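Local coordinates for protein cadherin-5 (Gallus gallus, PDB 3PPE) that mediates calcium-dependent, homophilic cell-cell adhesion at endothelial junctions, this chain being its two outermost extracellular cadherin domains, EC1 and EC2, at residues 62-67 / 98-103; 73-78 / 83-88; 150-155 / 174-179. All coordinates share one frame; numbering follows the deposited sequence. Where two conformers were deposited one is given.

In the fold
From the N terminus the chain first builds EC1, and contact 1 opens at residues 62-67, in the loop before strand 68-77. Before it closes at residues 98-103, the chain runs through the hairpin of strands 68-77 and 82-95, whose two arms form contact 2, so the shorter loop of contact 2 falls wholly within the longer one. Contact 1 then ties the base of EC1 to the linker at the calcium site. Contact 3 follows in series within EC2, where it brings strand 153-155 against strand 175-184 of the facing sheet. Contacts 2 and 3 lie on opposite sides of the chain's centre, with their own centres about 65 Å apart.

Contact 1. Residues 62-67 / 98-103; sequences DREKKA and NDNAPI. With CA (calcium ion), chain C; CA (calcium ion), chain E; CA (calcium ion), chain D.
Glu64 and Asp99 meet through two shared metal ions rather than through each other. Glu64 OE1 lies 3.1 Å from Asp99 OD1, close because both bind calcium. The carboxylate of Asp99 straddles the pair: OD2 holds the chain C calcium at 2.3 Å and OD1 the chain E calcium at 2.2 Å. Glu64 OE1 bridges the same two ions, while its OE2 grips the chain E calcium at 2.5 Å, making that end bidentate. OE2 also takes a salt bridge from Arg63 NH2 at 2.9 Å, through the lone pair turned away from OE1, which helps fix the rotation of the carboxylate. Asp62 extends away from its own amide nitrogen (chi1 -179°) and puts OD1 on the chain C calcium, to which Glu11 and Glu12 add; this oxygen accepts from Glu64 N in an Asx turn. Around this dense cluster the contact is thin: the segments bury just 101 Å², and water 1 fills a site on the chain C calcium. Beyond it Asn98 OD1 and Asn100 O reach the chain D calcium, whose shell Asp130, Asp132, His139 and Asp184 complete. Such a meeting of Asp-Arg-Glu with the Asn-Asp-Asn-Ala-Pro linker is the signature of the cadherin interdomain calcium site.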
loop_
_atom_site.group_PDB
_atom_site.type_symbol
_atom_site.label_atom_id
_atom_site.label_comp_id
_atom_site.label_asym_id
_atom_site.label_seq_id
_atom_site.Cartn_x
_atom_site.Cartn_y
_atom_site.Cartn_z
ATOM N N ASP A 62 -1.534 8.390 -13.847
ATOM C CA ASP A 62 -0.356 9.034 -14.390
ATOM C C ASP A 62 -0.113 10.259 -13.556
ATOM O O ASP A 62 -0.878 11.203 -13.638
ATOM C CB ASP A 62 -0.640 9.427 -15.840
ATOM C CG ASP A 62 0.545 10.106 -16.522
ATOM O OD1 ASP A 62 1.651 10.223 -15.935
ATOM O OD2 ASP A 62 0.344 10.518 -17.668
ATOM N N ARG A 63 0.937 10.250 -12.738
ATOM C CA ARG A 63 1.285 11.437 -11.929
ATOM C C ARG A 63 1.478 12.705 -12.786
ATOM O O ARG A 63 1.189 13.823 -12.343
ATOM C CB ARG A 63 2.536 11.169 -11.073
ATOM C CG ARG A 63 2.768 12.176 -9.958
ATOM C CD ARG A 63 4.270 12.268 -9.646
ATOM N NE ARG A 63 5.003 12.845 -10.801
ATOM C CZ ARG A 63 5.112 14.160 -11.021
ATOM N NH1 ARG A 63 4.556 15.011 -10.192
ATOM N NH2 ARG A 63 5.727 14.622 -12.101
ATOM N N GLU A 64 1.930 12.531 -14.014
ATOM C CA GLU A 64 2.164 13.685 -14.887
ATOM C C GLU A 64 0.868 14.315 -15.424
ATOM O O GLU A 64 0.886 15.434 -15.920
ATOM C CB GLU A 64 3.114 13.323 -16.039
ATOM C CG GLU A 64 4.586 13.250 -15.614
ATOM C CD GLU A 64 4.943 12.048 -14.777
ATOM O OE1 GLU A 64 4.667 10.885 -15.177
ATOM O OE2 GLU A 64 5.547 12.244 -13.699
ATOM N N LYS A 65 -0.252 13.598 -15.294
ATOM C CA LYS A 65 -1.588 14.149 -15.581
ATOM C C LYS A 65 -2.185 14.796 -14.323
ATOM O O LYS A 65 -2.648 15.941 -14.352
ATOM C CB LYS A 65 -2.484 12.981 -15.936
ATOM C CG LYS A 65 -3.240 13.089 -17.226
ATOM C CD LYS A 65 -2.301 12.790 -18.410
ATOM C CE LYS A 65 -3.070 12.144 -19.569
ATOM N NZ LYS A 65 -2.579 12.669 -20.880
ATOM N N LYS A 66 -2.193 14.044 -13.207
ATOM C CA LYS A 66 -2.680 14.585 -11.922
ATOM C C LYS A 66 -1.894 13.965 -10.797
ATOM O O LYS A 66 -1.779 12.752 -10.730
ATOM C CB LYS A 66 -4.170 14.295 -11.745
ATOM C CG LYS A 66 -4.765 14.997 -10.508
ATOM C CD LYS A 66 -6.259 15.170 -10.670
ATOM C CE LYS A 66 -6.893 15.587 -9.348
ATOM N NZ LYS A 66 -6.488 16.955 -8.901
ATOM N N ALA A 67 -1.318 14.775 -9.931
ATOM C CA ALA A 67 -0.315 14.247 -8.999
ATOM C C ALA A 67 -0.882 13.920 -7.617
ATOM O O ALA A 67 -0.231 13.246 -6.794
ATOM C CB ALA A 67 0.839 15.219 -8.892
ATOM N N ASN A 98 10.050 6.970 -12.524
ATOM C CA ASN A 98 10.842 7.583 -13.575
ATOM C C ASN A 98 10.386 7.094 -14.956
ATOM O O ASN A 98 10.869 6.107 -15.473
ATOM C CB ASN A 98 12.348 7.340 -13.367
ATOM C CG ASN A 98 13.173 8.296 -14.212
ATOM O OD1 ASN A 98 12.810 9.478 -14.333
ATOM N ND2 ASN A 98 14.206 7.812 -14.843
ATOM N N ASP A 99 9.423 7.780 -15.552
ATOM C CA ASP A 99 8.896 7.341 -16.833
ATOM C C ASP A 99 8.957 8.407 -17.936
ATOM O O ASP A 99 8.372 8.238 -18.986
ATOM C CB ASP A 99 7.486 6.734 -16.679
ATOM C CG ASP A 99 6.453 7.689 -16.075
ATOM O OD1 ASP A 99 6.786 8.668 -15.350
ATOM O OD2 ASP A 99 5.226 7.431 -16.317
ATOM N N ASN A 100 9.678 9.506 -17.673
ATOM C CA ASN A 100 9.899 10.544 -18.654
ATOM C C ASN A 100 11.380 10.837 -18.836
ATOM O O ASN A 100 12.172 10.857 -17.871
ATOM C CB ASN A 100 9.130 11.845 -18.311
ATOM C CG ASN A 100 7.613 11.648 -18.304
ATOM O OD1 ASN A 100 7.044 11.235 -17.294
ATOM N ND2 ASN A 100 6.961 11.892 -19.432
ATOM N N ALA A 101 11.761 11.060 -20.078
ATOM C CA ALA A 101 13.140 11.480 -20.373
ATOM C C ALA A 101 13.151 13.025 -20.504
ATOM O O ALA A 101 12.099 13.653 -20.710
ATOM C CB ALA A 101 13.645 10.795 -21.649
ATOM N N PRO A 102 14.314 13.656 -20.314
ATOM C CA PRO A 102 14.366 15.115 -20.573
ATOM C C PRO A 102 14.166 15.399 -22.046
ATOM O O PRO A 102 14.663 14.622 -22.926
ATOM C CB PRO A 102 15.784 15.513 -20.114
ATOM C CG PRO A 102 16.216 14.320 -19.208
ATOM C CD PRO A 102 15.617 13.128 -19.876
ATOM N N ILE A 103 13.416 16.465 -22.336
ATOM C CA ILE A 103 13.173 16.866 -23.730
ATOM C C ILE A 103 13.593 18.316 -23.892
ATOM O O ILE A 103 13.262 19.164 -23.069
ATOM C CB ILE A 103 11.677 16.672 -24.160
ATOM C CG1 ILE A 103 11.252 15.193 -24.081
ATOM C CG2 ILE A 103 11.427 17.148 -25.605
ATOM C CD1 ILE A 103 9.791 15.065 -23.758
HETATM CA CA CA C . 3.552 8.987 -15.872
HETATM CA CA CA E . 6.701 10.005 -13.565
HETATM CA CA CA D . 12.961 11.371 -15.769
HETATM O O HOH W 1 4.257 9.742 -18.108
#

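Contact 2. Residues 73-78 / 83-88; sequences AHIIDR and SLEPPS
Ala73 and Ser88 form an antiparallel hydrogen-bonded pair (Ala73 N to Ser88 O, 2.8 Å) and Ile76 and Ser83 a non-hydrogen-bonded one, yet the register slips by two residues between them. Within the interruption Leu84 N still donates to Ile75 O at 2.9 Å. Leu84 then lies along the other strand: its CB packs on Ile75 CG2 at 3.8 Å, its CD1 on Asp77 CB at 3.7 Å, and its CD2 settles beside Asp77 N. Cut back to an alanine here, the side chain would lose both methyls, and a gap is likely to open beside CB and N of Asp77. Further along, Pro87 CB sits over one face of the His74 imidazole, 4.1 Å from its centroid, a CH-pi contact. In the plane of that ring, ND1 shares water 2 with Ser83 OG, while NE2 bonds to Glu38, which is likely to limit the turning of the ring. Glu85, Pro86 and Ser88 hydrogen-bond Asp1, Trp2 and Trp4 of the second subunit, as befits a domain-swapped adhesive dimer. Strand 68-77 runs between segment 83-88 and strand 33-39, which bonds His74 and Ile76 through Ile36 and Met34.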
loop_
_atom_site.group_PDB
_atom_site.type_symbol
_atom_site.label_atom_id
_atom_site.label_comp_id
_atom_site.label_asym_id
_atom_site.label_seq_id
_atom_site.Cartn_x
_atom_site.Cartn_y
_atom_site.Cartn_z
ATOM N N ALA A 73 -13.490 11.911 3.981
ATOM C CA ALA A 73 -14.016 10.668 4.491
ATOM C C ALA A 73 -15.156 10.914 5.487
ATOM O O ALA A 73 -15.135 11.882 6.240
ATOM C CB ALA A 73 -12.875 9.853 5.131
ATOM N N HIS A 74 -16.146 10.026 5.477
ATOM C CA HIS A 74 -17.163 10.000 6.521
ATOM C C HIS A 74 -17.315 8.601 7.110
ATOM O O HIS A 74 -16.624 7.667 6.702
ATOM C CB HIS A 74 -18.506 10.488 5.974
ATOM C CG HIS A 74 -18.390 11.665 5.054
ATOM N ND1 HIS A 74 -18.999 12.875 5.313
ATOM C CD2 HIS A 74 -17.738 11.816 3.876
ATOM C CE1 HIS A 74 -18.726 13.720 4.335
ATOM N NE2 HIS A 74 -17.963 13.103 3.451
ATOM N N ILE A 75 -18.222 8.463 8.071
ATOM C CA ILE A 75 -18.674 7.151 8.516
ATOM C C ILE A 75 -20.131 7.192 8.964
ATOM O O ILE A 75 -20.490 7.942 9.871
ATOM C CB ILE A 75 -17.805 6.618 9.672
ATOM C CG1 ILE A 75 -18.160 5.161 9.977
ATOM C CG2 ILE A 75 -17.978 7.484 10.910
ATOM C CD1 ILE A 75 -17.166 4.467 10.882
ATOM N N ILE A 76 -20.964 6.380 8.323
ATOM C CA ILE A 76 -22.406 6.600 8.330
ATOM C C ILE A 76 -23.147 5.381 8.870
ATOM O O ILE A 76 -22.859 4.248 8.486
ATOM C CB ILE A 76 -22.935 6.929 6.923
ATOM C CG1 ILE A 76 -22.218 8.156 6.356
ATOM C CG2 ILE A 76 -24.439 7.153 6.957
ATOM C CD1 ILE A 76 -22.373 9.399 7.204
ATOM N N ASP A 77 -24.101 5.622 9.763
ATOM C CA ASP A 77 -25.034 4.585 10.186
ATOM C C ASP A 77 -26.025 4.248 9.078
ATOM O O ASP A 77 -26.901 5.049 8.751
ATOM C CB ASP A 77 -25.783 5.020 11.447
ATOM C CG ASP A 77 -26.434 3.856 12.170
ATOM O OD1 ASP A 77 -26.443 3.860 13.418
ATOM O OD2 ASP A 77 -26.938 2.940 11.487
ATOM N N ARG A 78 -25.882 3.058 8.504
ATOM C CA ARG A 78 -26.644 2.682 7.320
ATOM C C ARG A 78 -28.083 2.325 7.679
ATOM O O ARG A 78 -28.925 2.139 6.801
ATOM C CB ARG A 78 -25.975 1.507 6.603
ATOM C CG ARG A 78 -25.941 0.223 7.414
ATOM C CD ARG A 78 -24.876 -0.730 6.894
ATOM N NE ARG A 78 -25.460 -1.906 6.255
ATOM C CZ ARG A 78 -25.961 -1.914 5.024
ATOM N NH1 ARG A 78 -25.952 -0.809 4.294
ATOM N NH2 ARG A 78 -26.473 -3.031 4.523
ATOM N N SER A 83 -24.703 10.684 10.292
ATOM C CA SER A 83 -23.253 10.830 10.333
ATOM C C SER A 83 -22.717 10.606 11.744
ATOM O O SER A 83 -23.124 11.282 12.688
ATOM C CB SER A 83 -22.838 12.212 9.827
ATOM O OG SER A 83 -23.168 12.374 8.459
ATOM N N LEU A 84 -21.800 9.652 11.879
ATOM C CA LEU A 84 -21.312 9.252 13.169
ATOM C C LEU A 84 -20.026 10.018 13.577
ATOM O O LEU A 84 -19.682 10.065 14.748
ATOM C CB LEU A 84 -21.072 7.745 13.136
ATOM C CG LEU A 84 -22.166 6.709 13.488
ATOM C CD1 LEU A 84 -23.657 7.187 13.560
ATOM C CD2 LEU A 84 -22.014 5.445 12.699
ATOM N N GLU A 85 -19.349 10.641 12.617
ATOM C CA GLU A 85 -18.131 11.387 12.858
ATOM C C GLU A 85 -18.173 12.674 12.082
ATOM O O GLU A 85 -18.901 12.758 11.091
ATOM C CB GLU A 85 -16.910 10.603 12.319
ATOM C CG GLU A 85 -16.623 9.285 13.041
ATOM C CD GLU A 85 -15.700 9.467 14.238
ATOM O OE1 GLU A 85 -15.722 10.546 14.855
ATOM O OE2 GLU A 85 -14.963 8.517 14.556
ATOM N N PRO A 86 -17.346 13.658 12.491
ATOM C CA PRO A 86 -17.067 14.814 11.651
ATOM C C PRO A 86 -16.348 14.300 10.403
ATOM O O PRO A 86 -15.633 13.313 10.475
ATOM C CB PRO A 86 -16.091 15.649 12.506
ATOM C CG PRO A 86 -15.501 14.673 13.457
ATOM C CD PRO A 86 -16.594 13.714 13.765
ATOM N N PRO A 87 -16.564 14.919 9.258
ATOM C CA PRO A 87 -15.880 14.399 8.084
ATOM C C PRO A 87 -14.346 14.631 8.208
ATOM O O PRO A 87 -13.907 15.431 9.035
ATOM C CB PRO A 87 -16.483 15.211 6.927
ATOM C CG PRO A 87 -17.057 16.465 7.563
ATOM C CD PRO A 87 -17.412 16.095 8.995
ATOM N N SER A 88 -13.539 13.937 7.427
ATOM C CA SER A 88 -12.086 14.071 7.583
ATOM C C SER A 88 -11.461 14.218 6.197
ATOM O O SER A 88 -11.553 13.310 5.373
ATOM C CB SER A 88 -11.513 12.848 8.309
ATOM O OG SER A 88 -10.119 12.961 8.454
HETATM O O HOH W 2 -20.684 12.856 7.527
#

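Contact 3. Residues 150-155 / 174-179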
loop_
_atom_site.group_PDB
_atom_site.type_symbol
_atom_site.label_atom_id
_atom_site.label_comp_id
_atom_site.label_asym_id
_atom_site.label_seq_id
_atom_site.Cartn_x
_atom_site.Cartn_y
_atom_site.Cartn_z
ATOM N N ASN A 150 31.983 17.516 -30.209
ATOM C CA ASN A 150 32.553 17.542 -28.869
ATOM C C ASN A 150 34.067 17.881 -28.855
ATOM O O ASN A 150 34.621 18.229 -27.817
ATOM C CB ASN A 150 32.229 16.219 -28.134
ATOM C CG ASN A 150 32.334 15.004 -29.044
ATOM O OD1 ASN A 150 31.448 14.742 -29.892
ATOM N ND2 ASN A 150 33.430 14.263 -28.897
ATOM N N GLU A 151 34.722 17.818 -30.011
ATOM C CA GLU A 151 36.128 18.262 -30.163
ATOM C C GLU A 151 36.286 19.787 -30.112
ATOM O O GLU A 151 37.391 20.305 -29.824
ATOM C CB GLU A 151 36.678 17.803 -31.506
ATOM C CG GLU A 151 36.580 16.311 -31.741
ATOM C CD GLU A 151 35.222 15.869 -32.335
ATOM O OE1 GLU A 151 34.277 16.694 -32.487
ATOM O OE2 GLU A 151 35.125 14.657 -32.656
ATOM N N TYR A 152 35.189 20.492 -30.407
ATOM C CA TYR A 152 35.164 21.944 -30.556
ATOM C C TYR A 152 34.536 22.662 -29.364
ATOM O O TYR A 152 34.986 23.769 -29.012
ATOM C CB TYR A 152 34.463 22.325 -31.877
ATOM C CG TYR A 152 35.190 21.709 -33.047
ATOM C CD1 TYR A 152 34.677 20.575 -33.686
ATOM C CD2 TYR A 152 36.441 22.197 -33.453
ATOM C CE1 TYR A 152 35.356 19.977 -34.714
ATOM C CE2 TYR A 152 37.119 21.610 -34.495
ATOM C CZ TYR A 152 36.566 20.500 -35.115
ATOM O OH TYR A 152 37.225 19.888 -36.136
ATOM N N PHE A 153 33.541 22.006 -28.729
ATOM C CA PHE A 153 32.747 22.566 -27.610
ATOM C C PHE A 153 32.480 21.512 -26.548
ATOM O O PHE A 153 32.382 20.350 -26.864
ATOM C CB PHE A 153 31.385 23.139 -28.110
ATOM C CG PHE A 153 31.553 24.227 -29.138
ATOM C CD1 PHE A 153 31.622 23.909 -30.508
ATOM C CD2 PHE A 153 31.754 25.542 -28.747
ATOM C CE1 PHE A 153 31.837 24.905 -31.466
ATOM C CE2 PHE A 153 31.958 26.562 -29.716
ATOM C CZ PHE A 153 32.005 26.232 -31.073
ATOM N N THR A 154 32.376 21.937 -25.302
ATOM C CA THR A 154 31.967 21.052 -24.220
ATOM C C THR A 154 30.640 21.545 -23.661
ATOM O O THR A 154 30.220 22.669 -23.919
ATOM C CB THR A 154 33.022 20.959 -23.072
ATOM O OG1 THR A 154 33.158 22.215 -22.403
ATOM C CG2 THR A 154 34.410 20.451 -23.607
ATOM N N VAL A 155 29.960 20.703 -22.898
ATOM C CA VAL A 155 28.746 21.149 -22.236
ATOM C C VAL A 155 28.813 20.720 -20.773
ATOM O O VAL A 155 29.315 19.625 -20.479
ATOM C CB VAL A 155 27.485 20.565 -22.925
ATOM C CG1 VAL A 155 27.477 19.013 -22.851
ATOM C CG2 VAL A 155 26.209 21.104 -22.259
ATOM N N SER A 174 33.161 29.222 -39.889
ATOM C CA SER A 174 32.418 30.323 -39.256
ATOM C C SER A 174 31.139 29.919 -38.518
ATOM O O SER A 174 30.527 30.756 -37.856
ATOM C CB SER A 174 32.058 31.375 -40.319
ATOM O OG SER A 174 31.176 30.830 -41.291
ATOM N N ALA A 175 30.702 28.675 -38.683
ATOM C CA ALA A 175 29.474 28.204 -38.017
ATOM C C ALA A 175 29.564 26.713 -37.699
ATOM O O ALA A 175 29.856 25.901 -38.568
ATOM C CB ALA A 175 28.239 28.500 -38.865
ATOM N N TYR A 176 29.349 26.340 -36.456
ATOM C CA TYR A 176 29.353 24.919 -36.126
ATOM C C TYR A 176 27.929 24.487 -35.900
ATOM O O TYR A 176 27.130 25.221 -35.345
ATOM C CB TYR A 176 30.159 24.661 -34.870
ATOM C CG TYR A 176 31.634 24.841 -35.103
ATOM C CD1 TYR A 176 32.223 26.123 -35.063
ATOM C CD2 TYR A 176 32.437 23.735 -35.380
ATOM C CE1 TYR A 176 33.599 26.273 -35.266
ATOM C CE2 TYR A 176 33.778 23.869 -35.576
ATOM C CZ TYR A 176 34.365 25.119 -35.538
ATOM O OH TYR A 176 35.711 25.184 -35.759
ATOM N N GLU A 177 27.620 23.285 -36.328
ATOM C CA GLU A 177 26.344 22.726 -36.004
ATOM C C GLU A 177 26.631 21.524 -35.136
ATOM O O GLU A 177 27.159 20.513 -35.604
ATOM C CB GLU A 177 25.604 22.360 -37.277
ATOM C CG GLU A 177 24.484 21.398 -37.035
ATOM C CD GLU A 177 23.623 21.162 -38.267
ATOM O OE1 GLU A 177 23.355 22.129 -39.025
ATOM O OE2 GLU A 177 23.216 19.995 -38.450
ATOM N N ILE A 178 26.357 21.653 -33.839
ATOM C CA ILE A 178 26.665 20.568 -32.931
ATOM C C ILE A 178 25.350 19.902 -32.434
ATOM O O ILE A 178 24.279 20.513 -32.447
ATOM C CB ILE A 178 27.598 21.024 -31.744
ATOM C CG1 ILE A 178 26.787 21.880 -30.792
ATOM C CG2 ILE A 178 28.925 21.725 -32.288
ATOM C CD1 ILE A 178 27.434 22.143 -29.411
ATOM N N ILE A 179 25.441 18.654 -32.027
ATOM C CA ILE A 179 24.268 17.921 -31.546
ATOM C C ILE A 179 24.419 17.644 -30.064
ATOM O O ILE A 179 25.455 17.121 -29.619
ATOM C CB ILE A 179 24.062 16.581 -32.303
ATOM C CG1 ILE A 179 24.098 16.785 -33.826
ATOM C CG2 ILE A 179 22.744 15.905 -31.860
ATOM C CD1 ILE A 179 23.015 17.721 -34.381
#
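One face of the Tyr176 ring receives the edge of Phe153, whose CE1 comes within 3.6 Å of Tyr176 CG. The two planes stand 76° apart and the centroids 5.4 Å, a clear T-shaped pair in which the phenylalanine supplies the edge and the tyrosine the face. Tyr152 meets the same ring differently. Tyr176 CE2 rests over one face of Tyr152, off-centre toward the rim and 3.6 Å from Tyr152 CG, while CB of Glu151 lies over the opposite face, toward the rim. Here the planes are inclined at 38° and the centroids are 5.0 Å apart, so the rings lean on each other obliquely, and Tyr176 OH passes alongside Tyr152 CD2 at 3.8 Å. The three rings make an aromatic cluster between the two sheets of the EC2 beta sandwich, a Greek-key fold of the cadherin type, with Phe153 buried and the tyrosines nearer the surface: strand 153-155 edges one sheet, strand 175-184 belongs to the other, and no hydrogen bond joins the two segments. Phe153 carries its CG anti to the carbonyl carbon (chi1 -59°), a torsion that points the ring toward the facing sheet. Its CD1 also touches Ile178 CG2 at 3.9 Å, the two side chains crossing at about a right angle. Leu168, from a loop, touches the side chains of all three, and Ile161 of strand 160-163 touches both Phe153 and Ile178.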